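Side-chain contacts in PatF (Prochloron didemni, PDB 4BG2), which probably takes part in the biosynthesis of patellamides, which are cyanobactins, and belongs to a family related to prenyl transferases: residues E78-T81 and H82-L86; D91-L94 and G95-I98; E164-R167 and V168-D172; Q210-Q213 and K214-R218. All coordinates share one frame; numbering follows the deposited sequence.

Contact 1: E78-T81 and H82-L86; sequences ESLT and HAFKL
E78 O takes two bonds from T81, the residue whose side chain leans on H82: T81 OG1 reaches E78 O at 2.7 Å, nearly in line with the carbonyl, and T81 N adds a second bond to E78 O at 3.1 Å. The hydroxyl can reach back because T81 OG1 sits between the backbone N and the carbonyl carbon (chi1 55°). T81 OG1 also lies over one face of the H82 imidazole, off toward the rim, 4.2 Å from H82 CD2. Along the backbone, H82 N makes a weak bond to S79 O, and F84 N then makes a straight one to L80 O (172°). This is an early turn of helix 79-91, one of the helices laid against the outside of the barrel. L80 packs on F103 and A107 of helix 101-110, whereas H82 meets I121 of strand 116-124, and S79 OG bonds to N119 of that strand. One turn on from L80, the F84 ring comes back alongside it, F84 CE2 touching L80 CB at 3.8 Å, while F84 CD2 stands 3.4 Å from L80 O. K85 runs its aliphatic part past the carbonyl of T81: K85 CB and CG both lie 3.5 Å from T81 O, which also receives K85 N at 3.0 Å.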
ATOM      1  N   GLU A  78     -11.689   1.022 -15.392  1.00 38.46           N
ATOM      2  CA  GLU A  78     -11.476  -0.372 -15.796  1.00 40.17           C
ATOM      3  C   GLU A  78     -10.597  -1.158 -14.824  1.00 37.09           C
ATOM      4  O   GLU A  78     -10.725  -2.382 -14.722  1.00 36.30           O
ATOM      5  CB  GLU A  78     -10.978  -0.522 -17.245  1.00 44.95           C
ATOM      6  CG  GLU A  78      -9.672   0.161 -17.637  1.00 48.54           C
ATOM      7  CD  GLU A  78      -9.822   1.596 -18.112  1.00 52.84           C
ATOM      8  OE1 GLU A  78     -10.953   2.163 -18.067  1.00 53.92           O
ATOM      9  OE2 GLU A  78      -8.773   2.137 -18.529  1.00 51.33           O
ATOM     10  N   SER A  79      -9.728  -0.468 -14.093  1.00 33.60           N
ATOM     11  CA  SER A  79      -8.941  -1.132 -13.056  1.00 30.95           C
ATOM     12  C   SER A  79      -9.821  -1.839 -12.007  1.00 30.06           C
ATOM     13  O   SER A  79      -9.380  -2.800 -11.368  1.00 29.72           O
ATOM     14  CB  SER A  79      -7.995  -0.132 -12.371  1.00 29.37           C
ATOM     15  OG  SER A  79      -8.710   0.964 -11.817  1.00 28.57           O
ATOM     16  N   LEU A  80     -11.052  -1.375 -11.819  1.00 30.23           N
ATOM     17  CA  LEU A  80     -11.970  -2.029 -10.894  1.00 29.90           C
ATOM     18  C   LEU A  80     -12.278  -3.489 -11.257  1.00 29.75           C
ATOM     19  O   LEU A  80     -12.477  -4.319 -10.386  1.00 30.60           O
ATOM     20  CB  LEU A  80     -13.292  -1.249 -10.757  1.00 32.00           C
ATOM     21  CG  LEU A  80     -13.234   0.101 -10.010  1.00 31.71           C
ATOM     22  CD1 LEU A  80     -14.507   0.897 -10.266  1.00 32.57           C
ATOM     23  CD2 LEU A  80     -13.005  -0.092  -8.529  1.00 30.65           C
ATOM     24  N   THR A  81     -12.307  -3.815 -12.529  1.00 31.22           N
ATOM     25  CA  THR A  81     -12.680  -5.158 -12.919  1.00 32.88           C
ATOM     26  C   THR A  81     -11.734  -6.170 -12.297  1.00 30.71           C
ATOM     27  O   THR A  81     -12.151  -7.228 -11.880  1.00 29.37           O
ATOM     28  CB  THR A  81     -12.699  -5.321 -14.438  1.00 35.06           C
ATOM     29  OG1 THR A  81     -11.421  -4.933 -14.974  1.00 36.84           O
ATOM     30  CG2 THR A  81     -13.790  -4.471 -15.031  1.00 36.49           C
ATOM     31  N   HIS A  82     -10.455  -5.821 -12.204  1.00 30.95           N
ATOM     32  CA  HIS A  82      -9.475  -6.709 -11.574  1.00 29.40           C
ATOM     33  C   HIS A  82      -9.787  -6.939 -10.108  1.00 26.34           C
ATOM     34  O   HIS A  82      -9.654  -8.050  -9.599  1.00 26.02           O
ATOM     35  CB  HIS A  82      -8.046  -6.148 -11.750  1.00 30.30           C
ATOM     36  CG  HIS A  82      -7.624  -6.068 -13.181  1.00 31.41           C
ATOM     37  ND1 HIS A  82      -7.523  -7.182 -13.986  1.00 34.39           N
ATOM     38  CD2 HIS A  82      -7.347  -5.007 -13.974  1.00 32.13           C
ATOM     39  CE1 HIS A  82      -7.174  -6.814 -15.204  1.00 34.67           C
ATOM     40  NE2 HIS A  82      -7.051  -5.498 -15.218  1.00 33.80           N
ATOM     41  N   ALA A  83     -10.191  -5.883  -9.421  1.00 25.23           N
ATOM     42  CA  ALA A  83     -10.538  -5.975  -8.013  1.00 25.13           C
ATOM     43  C   ALA A  83     -11.752  -6.863  -7.811  1.00 27.11           C
ATOM     44  O   ALA A  83     -11.743  -7.779  -6.989  1.00 26.55           O
ATOM     45  CB  ALA A  83     -10.818  -4.595  -7.457  1.00 26.02           C
ATOM     46  N   PHE A  84     -12.803  -6.596  -8.567  1.00 28.94           N
ATOM     47  CA  PHE A  84     -14.038  -7.374  -8.435  1.00 31.07           C
ATOM     48  C   PHE A  84     -13.829  -8.838  -8.772  1.00 32.26           C
ATOM     49  O   PHE A  84     -14.336  -9.688  -8.070  1.00 33.64           O
ATOM     50  CB  PHE A  84     -15.167  -6.757  -9.272  1.00 32.89           C
ATOM     51  CG  PHE A  84     -15.608  -5.393  -8.780  1.00 33.41           C
ATOM     52  CD1 PHE A  84     -15.875  -5.161  -7.438  1.00 33.59           C
ATOM     53  CD2 PHE A  84     -15.766  -4.352  -9.661  1.00 35.90           C
ATOM     54  CE1 PHE A  84     -16.299  -3.923  -6.990  1.00 33.86           C
ATOM     55  CE2 PHE A  84     -16.201  -3.111  -9.226  1.00 35.98           C
ATOM     56  CZ  PHE A  84     -16.446  -2.889  -7.889  1.00 35.01           C
ATOM     57  N   LYS A  85     -13.092  -9.142  -9.840  1.00 33.96           N
ATOM     58  CA  LYS A  85     -12.756 -10.540 -10.160  1.00 35.98           C
ATOM     59  C   LYS A  85     -12.042 -11.232  -9.018  1.00 32.87           C
ATOM     60  O   LYS A  85     -12.324 -12.379  -8.717  1.00 31.99           O
ATOM     61  CB  LYS A  85     -11.826 -10.629 -11.360  1.00 40.08           C
ATOM     62  CG  LYS A  85     -12.492 -10.572 -12.726  1.00 46.15           C
ATOM     63  CD  LYS A  85     -11.404 -10.345 -13.780  1.00 47.98           C
ATOM     64  CE  LYS A  85     -11.791 -10.852 -15.146  1.00 51.18           C
ATOM     65  NZ  LYS A  85     -13.095 -10.278 -15.577  1.00 54.31           N
ATOM     66  N   LEU A  86     -11.087 -10.533  -8.410  1.00 30.35           N
ATOM     67  CA  LEU A  86     -10.296 -11.097  -7.317  1.00 29.74           C
ATOM     68  C   LEU A  86     -11.172 -11.376  -6.114  1.00 28.94           C
ATOM     69  O   LEU A  86     -11.111 -12.466  -5.530  1.00 29.16           O
ATOM     70  CB  LEU A  86      -9.156 -10.149  -6.921  1.00 29.42           C
ATOM     71  CG  LEU A  86      -8.257 -10.608  -5.781  1.00 30.53           C
ATOM     72  CD1 LEU A  86      -7.576 -11.910  -6.165  1.00 32.26           C
ATOM     73  CD2 LEU A  86      -7.232  -9.530  -5.411  1.00 29.60           C
TER

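Contact 2: D91-L94 and G95-I98; sequences DSQL and GVRI
A type II beta turn running from Q93 to V96 reverses the chain just after helix 79-91 ends. V96 N closes it with a bond to Q93 O of 3.2 Å, bent to 144°, the donor standing above the carbonyl plane and not on a lone pair. G95 holds the third position of the turn with a positive phi of 87°, where a side chain would collide with L94 O. On the flank of the turn the V96 side chain comes back over Q93: V96 CG2 meets Q93 CB at 3.9 Å and Q93 CG at 4.0 Å. The methyl is turned that way because CG2 lies beside the backbone N, leaving CG1 opposite that N (chi1 167°). This loop joins helix 79-91 to helix 101-110, and V96 also packs on L129 and F182, the latter shared with I98. Where the helix ends, before the turn, the carboxylate of D91 reaches across to the branched I98, D91 OD2 resting 3.6 Å from I98 CB, while the same oxygen forms a salt bridge with R100. Exchanging D91 for an alanine removes the carboxylate, which would probably leave R100 without this charged mate and I98 CB without its neighbour on that side.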
ATOM      1  N   ASP A  91     -14.084 -14.784  -2.263  1.00 49.45           N
ATOM      2  CA  ASP A  91     -15.305 -14.955  -1.484  1.00 54.80           C
ATOM      3  C   ASP A  91     -15.815 -16.386  -1.597  1.00 60.94           C
ATOM      4  O   ASP A  91     -16.241 -16.975  -0.597  1.00 67.27           O
ATOM      5  CB  ASP A  91     -16.383 -13.968  -1.928  1.00 54.83           C
ATOM      6  CG  ASP A  91     -16.964 -13.178  -0.770  1.00 56.20           C
ATOM      7  OD1 ASP A  91     -17.154 -13.743   0.335  1.00 58.60           O
ATOM      8  OD2 ASP A  91     -17.261 -11.982  -0.973  1.00 61.12           O
ATOM      9  N   SER A  92     -15.721 -16.961  -2.797  1.00 62.48           N
ATOM     10  CA  SER A  92     -16.185 -18.319  -3.017  1.00 64.55           C
ATOM     11  C   SER A  92     -15.377 -19.400  -2.282  1.00 65.91           C
ATOM     12  O   SER A  92     -15.742 -20.576  -2.328  1.00 65.82           O
ATOM     13  CB  SER A  92     -16.246 -18.640  -4.513  1.00 66.76           C
ATOM     14  OG  SER A  92     -15.109 -18.197  -5.192  1.00 66.74           O
ATOM     15  N   GLN A  93     -14.303 -19.014  -1.604  1.00 62.29           N
ATOM     16  CA  GLN A  93     -13.542 -19.935  -0.763  1.00 64.97           C
ATOM     17  C   GLN A  93     -14.262 -20.185   0.552  1.00 65.78           C
ATOM     18  O   GLN A  93     -14.638 -19.242   1.253  1.00 63.50           O
ATOM     19  CB  GLN A  93     -12.164 -19.346  -0.463  1.00 66.99           C
ATOM     20  CG  GLN A  93     -11.179 -20.326   0.152  1.00 71.44           C
ATOM     21  CD  GLN A  93     -10.870 -21.489  -0.760  1.00 75.49           C
ATOM     22  OE1 GLN A  93     -11.080 -21.420  -1.975  1.00 75.20           O
ATOM     23  NE2 GLN A  93     -10.350 -22.566  -0.180  1.00 80.18           N
ATOM     24  N   LEU A  94     -14.450 -21.458   0.889  1.00 70.18           N
ATOM     25  CA  LEU A  94     -15.069 -21.838   2.162  1.00 70.13           C
ATOM     26  C   LEU A  94     -14.206 -21.343   3.319  1.00 67.22           C
ATOM     27  O   LEU A  94     -12.972 -21.453   3.290  1.00 64.12           O
ATOM     28  CB  LEU A  94     -15.256 -23.355   2.275  1.00 74.05           C
ATOM     29  CG  LEU A  94     -15.943 -23.814   3.577  1.00 78.88           C
ATOM     30  CD1 LEU A  94     -17.432 -23.486   3.553  1.00 80.91           C
ATOM     31  CD2 LEU A  94     -15.737 -25.295   3.856  1.00 82.73           C
ATOM     32  N   GLY A  95     -14.875 -20.795   4.329  1.00 65.50           N
ATOM     33  CA  GLY A  95     -14.206 -20.320   5.519  1.00 65.24           C
ATOM     34  C   GLY A  95     -13.723 -18.904   5.373  1.00 63.03           C
ATOM     35  O   GLY A  95     -13.092 -18.383   6.284  1.00 62.75           O
ATOM     36  N   VAL A  96     -14.010 -18.285   4.226  1.00 61.45           N
ATOM     37  CA  VAL A  96     -13.613 -16.916   3.965  1.00 57.21           C
ATOM     38  C   VAL A  96     -14.871 -16.062   3.877  1.00 57.70           C
ATOM     39  O   VAL A  96     -15.840 -16.423   3.237  1.00 56.96           O
ATOM     40  CB  VAL A  96     -12.773 -16.768   2.670  1.00 53.96           C
ATOM     41  CG1 VAL A  96     -12.659 -15.309   2.269  1.00 50.51           C
ATOM     42  CG2 VAL A  96     -11.389 -17.370   2.861  1.00 52.00           C
ATOM     43  N   ARG A  97     -14.829 -14.922   4.542  1.00 55.50           N
ATOM     44  CA  ARG A  97     -15.933 -14.011   4.554  1.00 56.45           C
ATOM     45  C   ARG A  97     -15.353 -12.620   4.308  1.00 52.84           C
ATOM     46  O   ARG A  97     -14.352 -12.227   4.937  1.00 48.10           O
ATOM     47  CB  ARG A  97     -16.639 -14.100   5.893  1.00 62.59           C
ATOM     48  CG  ARG A  97     -17.847 -13.210   5.998  1.00 68.99           C
ATOM     49  CD  ARG A  97     -18.734 -13.680   7.129  1.00 74.02           C
ATOM     50  NE  ARG A  97     -19.800 -12.737   7.416  1.00 77.98           N
ATOM     51  CZ  ARG A  97     -20.867 -13.043   8.142  1.00 82.31           C
ATOM     52  NH1 ARG A  97     -21.013 -14.266   8.643  1.00 84.90           N
ATOM     53  NH2 ARG A  97     -21.793 -12.122   8.364  1.00 84.70           N
ATOM     54  N   ILE A  98     -15.944 -11.914   3.348  1.00 46.50           N
ATOM     55  CA  ILE A  98     -15.446 -10.631   2.932  1.00 42.07           C
ATOM     56  C   ILE A  98     -16.564  -9.598   3.032  1.00 37.96           C
ATOM     57  O   ILE A  98     -17.590  -9.740   2.390  1.00 34.64           O
ATOM     58  CB  ILE A  98     -14.955 -10.694   1.462  1.00 43.13           C
ATOM     59  CG1 ILE A  98     -13.738 -11.599   1.319  1.00 44.12           C
ATOM     60  CG2 ILE A  98     -14.607  -9.315   0.943  1.00 42.56           C
ATOM     61  CD1 ILE A  98     -12.501 -11.090   2.013  1.00 43.30           C
TER

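Contact 3: E164-R167 and V168-D172; sequences ELTR and VLLRD
E164 O takes the amide of V168 at 3.2 Å, and V168 CG2 settles against the same oxygen at 3.3 Å, a methyl brought there by lying beside its own backbone N. L165 follows with a bond from L169 N to L165 O of 2.9 Å. Its CG stands opposite the backbone N (chi1 -178°), which carries CD1 on to the L169 side chain; L165 CD1 is 4.1 Å from L169 CG. Both leucines also touch F234, and L169 reaches P192 of strand 186-194 and L154 of helix 147-157, so helix 163-172 lays this buried strip between the barrel wall and a neighbouring helix. Trading L169 for an alanine would probably open a gap beside L165 CD1 and leave F234 and L154 less well packed. With OG1 beside the backbone N, bonded to S162 O, T166 CG2 falls alongside L170 CD1, 3.9 Å away; L170 N meanwhile bonds T166 O at 2.7 Å. R167 closes the series, running side by side with R171 in the same direction. The R167 guanidinium lies with one face over R171 CG, and R167 NH2 is 3.6 Å from R171 CD, the two guanidinium planes being 38° apart. Acids gather these arginines: R171 NH1 makes salt bridges with E147 and D145, and R167 has a long, weak ion pair with E147.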
ATOM      1  N   GLU A 164      -8.551  20.452  12.630  1.00 41.67           N
ATOM      2  CA  GLU A 164      -7.254  20.468  11.941  1.00 40.88           C
ATOM      3  C   GLU A 164      -6.983  19.187  11.105  1.00 38.59           C
ATOM      4  O   GLU A 164      -6.577  19.250   9.942  1.00 36.56           O
ATOM      5  CB  GLU A 164      -6.147  20.664  12.969  1.00 42.52           C
ATOM      6  CG  GLU A 164      -4.758  20.906  12.389  1.00 43.82           C
ATOM      7  CD  GLU A 164      -3.651  20.938  13.460  1.00 46.29           C
ATOM      8  OE1 GLU A 164      -3.914  20.597  14.641  1.00 46.53           O
ATOM      9  OE2 GLU A 164      -2.501  21.293  13.110  1.00 48.12           O
ATOM     10  N   LEU A 165      -7.199  18.026  11.709  1.00 36.89           N
ATOM     11  CA  LEU A 165      -6.949  16.773  11.003  1.00 36.20           C
ATOM     12  C   LEU A 165      -8.008  16.536   9.903  1.00 34.62           C
ATOM     13  O   LEU A 165      -7.690  16.047   8.842  1.00 33.71           O
ATOM     14  CB  LEU A 165      -6.897  15.614  11.997  1.00 36.11           C
ATOM     15  CG  LEU A 165      -6.599  14.233  11.435  1.00 37.70           C
ATOM     16  CD1 LEU A 165      -5.393  14.254  10.489  1.00 37.43           C
ATOM     17  CD2 LEU A 165      -6.382  13.266  12.599  1.00 37.80           C
ATOM     18  N   THR A 166      -9.252  16.918  10.150  1.00 35.80           N
ATOM     19  CA  THR A 166     -10.283  16.768   9.135  1.00 37.18           C
ATOM     20  C   THR A 166      -9.904  17.489   7.856  1.00 38.23           C
ATOM     21  O   THR A 166     -10.040  16.935   6.763  1.00 37.19           O
ATOM     22  CB  THR A 166     -11.648  17.265   9.640  1.00 38.57           C
ATOM     23  OG1 THR A 166     -12.019  16.495  10.784  1.00 39.20           O
ATOM     24  CG2 THR A 166     -12.740  17.118   8.567  1.00 38.79           C
ATOM     25  N   ARG A 167      -9.398  18.712   7.993  1.00 40.55           N
ATOM     26  CA  ARG A 167      -8.945  19.493   6.836  1.00 42.97           C
ATOM     27  C   ARG A 167      -7.758  18.845   6.130  1.00 37.90           C
ATOM     28  O   ARG A 167      -7.706  18.827   4.911  1.00 35.78           O
ATOM     29  CB  ARG A 167      -8.601  20.940   7.243  1.00 48.16           C
ATOM     30  CG  ARG A 167      -9.805  21.722   7.767  1.00 56.82           C
ATOM     31  CD  ARG A 167     -10.883  21.935   6.700  1.00 62.72           C
ATOM     32  NE  ARG A 167     -10.394  22.791   5.614  1.00 67.78           N
ATOM     33  CZ  ARG A 167     -10.882  22.817   4.373  1.00 72.41           C
ATOM     34  NH1 ARG A 167     -11.894  22.021   4.017  1.00 76.19           N
ATOM     35  NH2 ARG A 167     -10.341  23.638   3.475  1.00 71.64           N
ATOM     36  N   VAL A 168      -6.803  18.325   6.893  1.00 35.86           N
ATOM     37  CA  VAL A 168      -5.701  17.577   6.293  1.00 34.45           C
ATOM     38  C   VAL A 168      -6.247  16.417   5.462  1.00 33.31           C
ATOM     39  O   VAL A 168      -5.814  16.194   4.328  1.00 32.32           O
ATOM     40  CB  VAL A 168      -4.711  17.039   7.349  1.00 34.17           C
ATOM     41  CG1 VAL A 168      -3.685  16.142   6.701  1.00 33.27           C
ATOM     42  CG2 VAL A 168      -4.015  18.192   8.100  1.00 36.46           C
ATOM     43  N   LEU A 169      -7.182  15.669   6.029  1.00 33.27           N
ATOM     44  CA  LEU A 169      -7.758  14.509   5.326  1.00 33.17           C
ATOM     45  C   LEU A 169      -8.588  14.944   4.113  1.00 34.10           C
ATOM     46  O   LEU A 169      -8.513  14.334   3.055  1.00 32.78           O
ATOM     47  CB  LEU A 169      -8.618  13.670   6.283  1.00 32.66           C
ATOM     48  CG  LEU A 169      -7.870  13.119   7.482  1.00 33.13           C
ATOM     49  CD1 LEU A 169      -8.775  12.327   8.399  1.00 34.76           C
ATOM     50  CD2 LEU A 169      -6.683  12.270   7.045  1.00 32.33           C
ATOM     51  N   LEU A 170      -9.385  15.996   4.267  1.00 37.91           N
ATOM     52  CA  LEU A 170     -10.253  16.441   3.169  1.00 40.68           C
ATOM     53  C   LEU A 170      -9.447  17.030   2.002  1.00 42.56           C
ATOM     54  O   LEU A 170      -9.842  16.883   0.846  1.00 45.63           O
ATOM     55  CB  LEU A 170     -11.277  17.471   3.662  1.00 43.82           C
ATOM     56  CG  LEU A 170     -12.499  16.982   4.447  1.00 44.93           C
ATOM     57  CD1 LEU A 170     -13.353  18.167   4.886  1.00 47.36           C
ATOM     58  CD2 LEU A 170     -13.325  16.010   3.615  1.00 45.73           C
ATOM     59  N   ARG A 171      -8.318  17.682   2.301  1.00 42.39           N
ATOM     60  CA  ARG A 171      -7.552  18.414   1.292  1.00 43.81           C
ATOM     61  C   ARG A 171      -6.344  17.657   0.719  1.00 40.74           C
ATOM     62  O   ARG A 171      -6.077  17.775  -0.468  1.00 42.25           O
ATOM     63  CB  ARG A 171      -7.058  19.750   1.853  1.00 49.13           C
ATOM     64  CG  ARG A 171      -8.144  20.745   2.271  1.00 54.68           C
ATOM     65  CD  ARG A 171      -9.097  21.128   1.147  1.00 60.90           C
ATOM     66  NE  ARG A 171      -8.400  21.467  -0.101  1.00 67.53           N
ATOM     67  CZ  ARG A 171      -9.004  21.699  -1.271  1.00 71.31           C
ATOM     68  NH1 ARG A 171     -10.327  21.645  -1.379  1.00 73.18           N
ATOM     69  NH2 ARG A 171      -8.281  21.988  -2.344  1.00 72.50           N
ATOM     70  N   ASP A 172      -5.620  16.881   1.531  1.00 37.10           N
ATOM     71  CA  ASP A 172      -4.355  16.263   1.082  1.00 34.33           C
ATOM     72  C   ASP A 172      -4.386  14.740   0.852  1.00 32.47           C
ATOM     73  O   ASP A 172      -3.356  14.146   0.506  1.00 30.23           O
ATOM     74  CB  ASP A 172      -3.236  16.618   2.062  1.00 34.07           C
ATOM     75  CG  ASP A 172      -2.853  18.111   2.008  1.00 37.36           C
ATOM     76  OD1 ASP A 172      -3.308  18.846   1.085  1.00 38.52           O
ATOM     77  OD2 ASP A 172      -2.087  18.546   2.891  1.00 37.20           O
TER

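Contact 4: Q210-Q213 and K214-R218; sequences QYTQ and KNLSR
Helix 206-215 runs out here, its last turn held by K214 N to Q210 O and N215 N to Y211 O, with L216 N still bonding T212 O at 3.0 Å although L216 is the first residue to leave helical phi/psi. N215 gives two N-H groups, one from the backbone and one from the side chain, to one acceptor, Y211 O: besides the backbone amide, N215 ND2 bonds Y211 O at 2.7 Å, in the carbonyl plane and on a lone pair, with the oxygen also lying in the plane of the side-chain amide. The N215 amide thereby stacks over one face of the Y211 ring, the planes 18° apart. N215 ND2 stands 3.6 Å from Y211 CD1, near the rim, while N215 CB sits over the ring as a CH-pi contact 4.2 Å from its centroid. The tyrosine ring swings up to this position because Y211 CG is turned away from the backbone N (chi1 176°). One residue on, T212 OG1 and CG2 lie against L216 CD1, which is 3.9 Å from T212 OG1; that hydroxyl bonds back to L208 O. K214 extends past Q210, bringing K214 CE within 3.4 Å of Q210 OE1. Beyond L216, S217 is the N-cap of helix 218-223, its OG bonding V220 N. N215 ND2 has a second acceptor in E164 OE2 of helix 163-172, so the amide is held from two directions, which probably fixes its rotation; the negative carboxylate of E164 would probably polarise the N-H turned toward it and strengthen that bond.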
ATOM      1  N   GLN A 210       2.162  21.071   7.736  1.00 38.93           N
ATOM      2  CA  GLN A 210       1.857  21.932   8.886  1.00 41.93           C
ATOM      3  C   GLN A 210       1.421  21.117  10.085  1.00 38.00           C
ATOM      4  O   GLN A 210       1.840  21.399  11.200  1.00 37.53           O
ATOM      5  CB  GLN A 210       0.778  22.989   8.580  1.00 44.01           C
ATOM      6  CG  GLN A 210       1.331  24.316   8.135  1.00 50.97           C
ATOM      7  CD  GLN A 210       2.460  24.858   9.016  1.00 55.00           C
ATOM      8  OE1 GLN A 210       2.287  25.085  10.226  1.00 54.58           O
ATOM      9  NE2 GLN A 210       3.622  25.082   8.399  1.00 57.73           N
ATOM     10  N   TYR A 211       0.555  20.135   9.841  1.00 35.18           N
ATOM     11  CA  TYR A 211       0.039  19.281  10.900  1.00 34.52           C
ATOM     12  C   TYR A 211       1.191  18.523  11.548  1.00 33.13           C
ATOM     13  O   TYR A 211       1.282  18.428  12.768  1.00 34.63           O
ATOM     14  CB  TYR A 211      -0.998  18.294  10.332  1.00 34.82           C
ATOM     15  CG  TYR A 211      -1.495  17.315  11.356  1.00 34.47           C
ATOM     16  CD1 TYR A 211      -2.586  17.616  12.154  1.00 36.64           C
ATOM     17  CD2 TYR A 211      -0.845  16.106  11.562  1.00 34.77           C
ATOM     18  CE1 TYR A 211      -3.038  16.726  13.122  1.00 37.35           C
ATOM     19  CE2 TYR A 211      -1.284  15.219  12.533  1.00 36.01           C
ATOM     20  CZ  TYR A 211      -2.378  15.535  13.308  1.00 37.07           C
ATOM     21  OH  TYR A 211      -2.833  14.654  14.254  1.00 40.33           O
ATOM     22  N   THR A 212       2.074  18.012  10.703  1.00 31.64           N
ATOM     23  CA  THR A 212       3.281  17.347  11.125  1.00 32.63           C
ATOM     24  C   THR A 212       4.175  18.251  11.985  1.00 34.29           C
ATOM     25  O   THR A 212       4.596  17.872  13.080  1.00 33.68           O
ATOM     26  CB  THR A 212       4.045  16.830   9.895  1.00 31.83           C
ATOM     27  OG1 THR A 212       3.237  15.854   9.246  1.00 31.34           O
ATOM     28  CG2 THR A 212       5.386  16.181  10.287  1.00 32.48           C
ATOM     29  N   GLN A 213       4.443  19.439  11.495  1.00 36.22           N
ATOM     30  CA  GLN A 213       5.301  20.381  12.234  1.00 41.61           C
ATOM     31  C   GLN A 213       4.721  20.719  13.595  1.00 42.21           C
ATOM     32  O   GLN A 213       5.440  20.706  14.571  1.00 44.09           O
ATOM     33  CB  GLN A 213       5.524  21.650  11.435  1.00 43.49           C
ATOM     34  CG  GLN A 213       6.326  21.416  10.174  1.00 45.83           C
ATOM     35  CD  GLN A 213       6.261  22.615   9.238  1.00 51.76           C
ATOM     36  OE1 GLN A 213       5.187  23.008   8.769  1.00 54.58           O
ATOM     37  NE2 GLN A 213       7.401  23.217   8.980  1.00 56.81           N
ATOM     38  N   LYS A 214       3.417  20.977  13.659  1.00 44.02           N
ATOM     39  CA  LYS A 214       2.756  21.322  14.925  1.00 47.05           C
ATOM     40  C   LYS A 214       2.527  20.158  15.877  1.00 44.38           C
ATOM     41  O   LYS A 214       2.562  20.337  17.089  1.00 42.22           O
ATOM     42  CB  LYS A 214       1.408  21.989  14.652  1.00 51.29           C
ATOM     43  CG  LYS A 214       1.514  23.329  13.943  1.00 57.98           C
ATOM     44  CD  LYS A 214       0.144  23.774  13.454  1.00 64.16           C
ATOM     45  CE  LYS A 214       0.173  25.197  12.914  1.00 71.02           C
ATOM     46  NZ  LYS A 214      -1.195  25.647  12.516  1.00 73.58           N
ATOM     47  N   ASN A 215       2.267  18.964  15.344  1.00 42.34           N
ATOM     48  CA  ASN A 215       1.746  17.900  16.183  1.00 41.22           C
ATOM     49  C   ASN A 215       2.634  16.682  16.370  1.00 40.99           C
ATOM     50  O   ASN A 215       2.452  15.956  17.329  1.00 41.73           O
ATOM     51  CB  ASN A 215       0.365  17.470  15.665  1.00 40.78           C
ATOM     52  CG  ASN A 215      -0.603  18.640  15.580  1.00 42.78           C
ATOM     53  OD1 ASN A 215      -1.352  18.892  16.506  1.00 47.28           O
ATOM     54  ND2 ASN A 215      -0.553  19.384  14.492  1.00 42.63           N
ATOM     55  N   LEU A 216       3.535  16.409  15.436  1.00 38.14           N
ATOM     56  CA  LEU A 216       4.240  15.142  15.463  1.00 36.08           C
ATOM     57  C   LEU A 216       5.620  15.317  16.082  1.00 36.43           C
ATOM     58  O   LEU A 216       6.100  16.429  16.231  1.00 36.54           O
ATOM     59  CB  LEU A 216       4.341  14.530  14.070  1.00 34.92           C
ATOM     60  CG  LEU A 216       3.024  14.084  13.434  1.00 34.92           C
ATOM     61  CD1 LEU A 216       3.306  13.322  12.153  1.00 34.52           C
ATOM     62  CD2 LEU A 216       2.165  13.249  14.386  1.00 34.90           C
ATOM     63  N   SER A 217       6.250  14.206  16.438  1.00 34.17           N
ATOM     64  CA  SER A 217       7.466  14.254  17.220  1.00 34.35           C
ATOM     65  C   SER A 217       8.617  14.903  16.444  1.00 36.19           C
ATOM     66  O   SER A 217       8.584  15.024  15.211  1.00 32.81           O
ATOM     67  CB  SER A 217       7.865  12.847  17.630  1.00 32.85           C
ATOM     68  OG  SER A 217       8.350  12.130  16.508  1.00 30.55           O
ATOM     69  N   ARG A 218       9.644  15.306  17.179  1.00 40.36           N
ATOM     70  CA  ARG A 218      10.855  15.847  16.574  1.00 43.57           C
ATOM     71  C   ARG A 218      11.501  14.821  15.651  1.00 41.25           C
ATOM     72  O   ARG A 218      12.005  15.157  14.585  1.00 39.38           O
ATOM     73  CB  ARG A 218      11.835  16.307  17.659  1.00 50.18           C
ATOM     74  CG  ARG A 218      11.299  17.516  18.419  1.00 57.14           C
ATOM     75  CD  ARG A 218      12.288  18.064  19.423  1.00 65.02           C
ATOM     76  NE  ARG A 218      12.439  17.188  20.594  1.00 70.45           N
ATOM     77  CZ  ARG A 218      12.272  17.554  21.867  1.00 75.97           C
ATOM     78  NH1 ARG A 218      11.939  18.801  22.197  1.00 78.26           N
ATOM     79  NH2 ARG A 218      12.453  16.658  22.832  1.00 80.15           N
TER

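Contacts 1 and 3 are partly buried and lie on helices packed against the barrel, whereas contacts 2 and 4 are surface contacts where a helix ends and the chain turns. Contacts 1 and 2 follow one another along helix 79-91 and its exit without touching. Contacts 3 and 4, centres about 14 Å apart, do touch, side chains of helix 163-172 meeting those of helix 206-215. Contact 4 stands across the chain's centre from contacts 1 and 2. Of the partly buried contacts, contact 3 adds leucine packing and an arginine pair, contact 1 a hydroxyl-to-carbonyl bond and a leucine-phenylalanine touch; the surface ones rest on a beta-turn backbone bond, beside a carboxylate against an isoleucine, or on an amide stacked over a phenol.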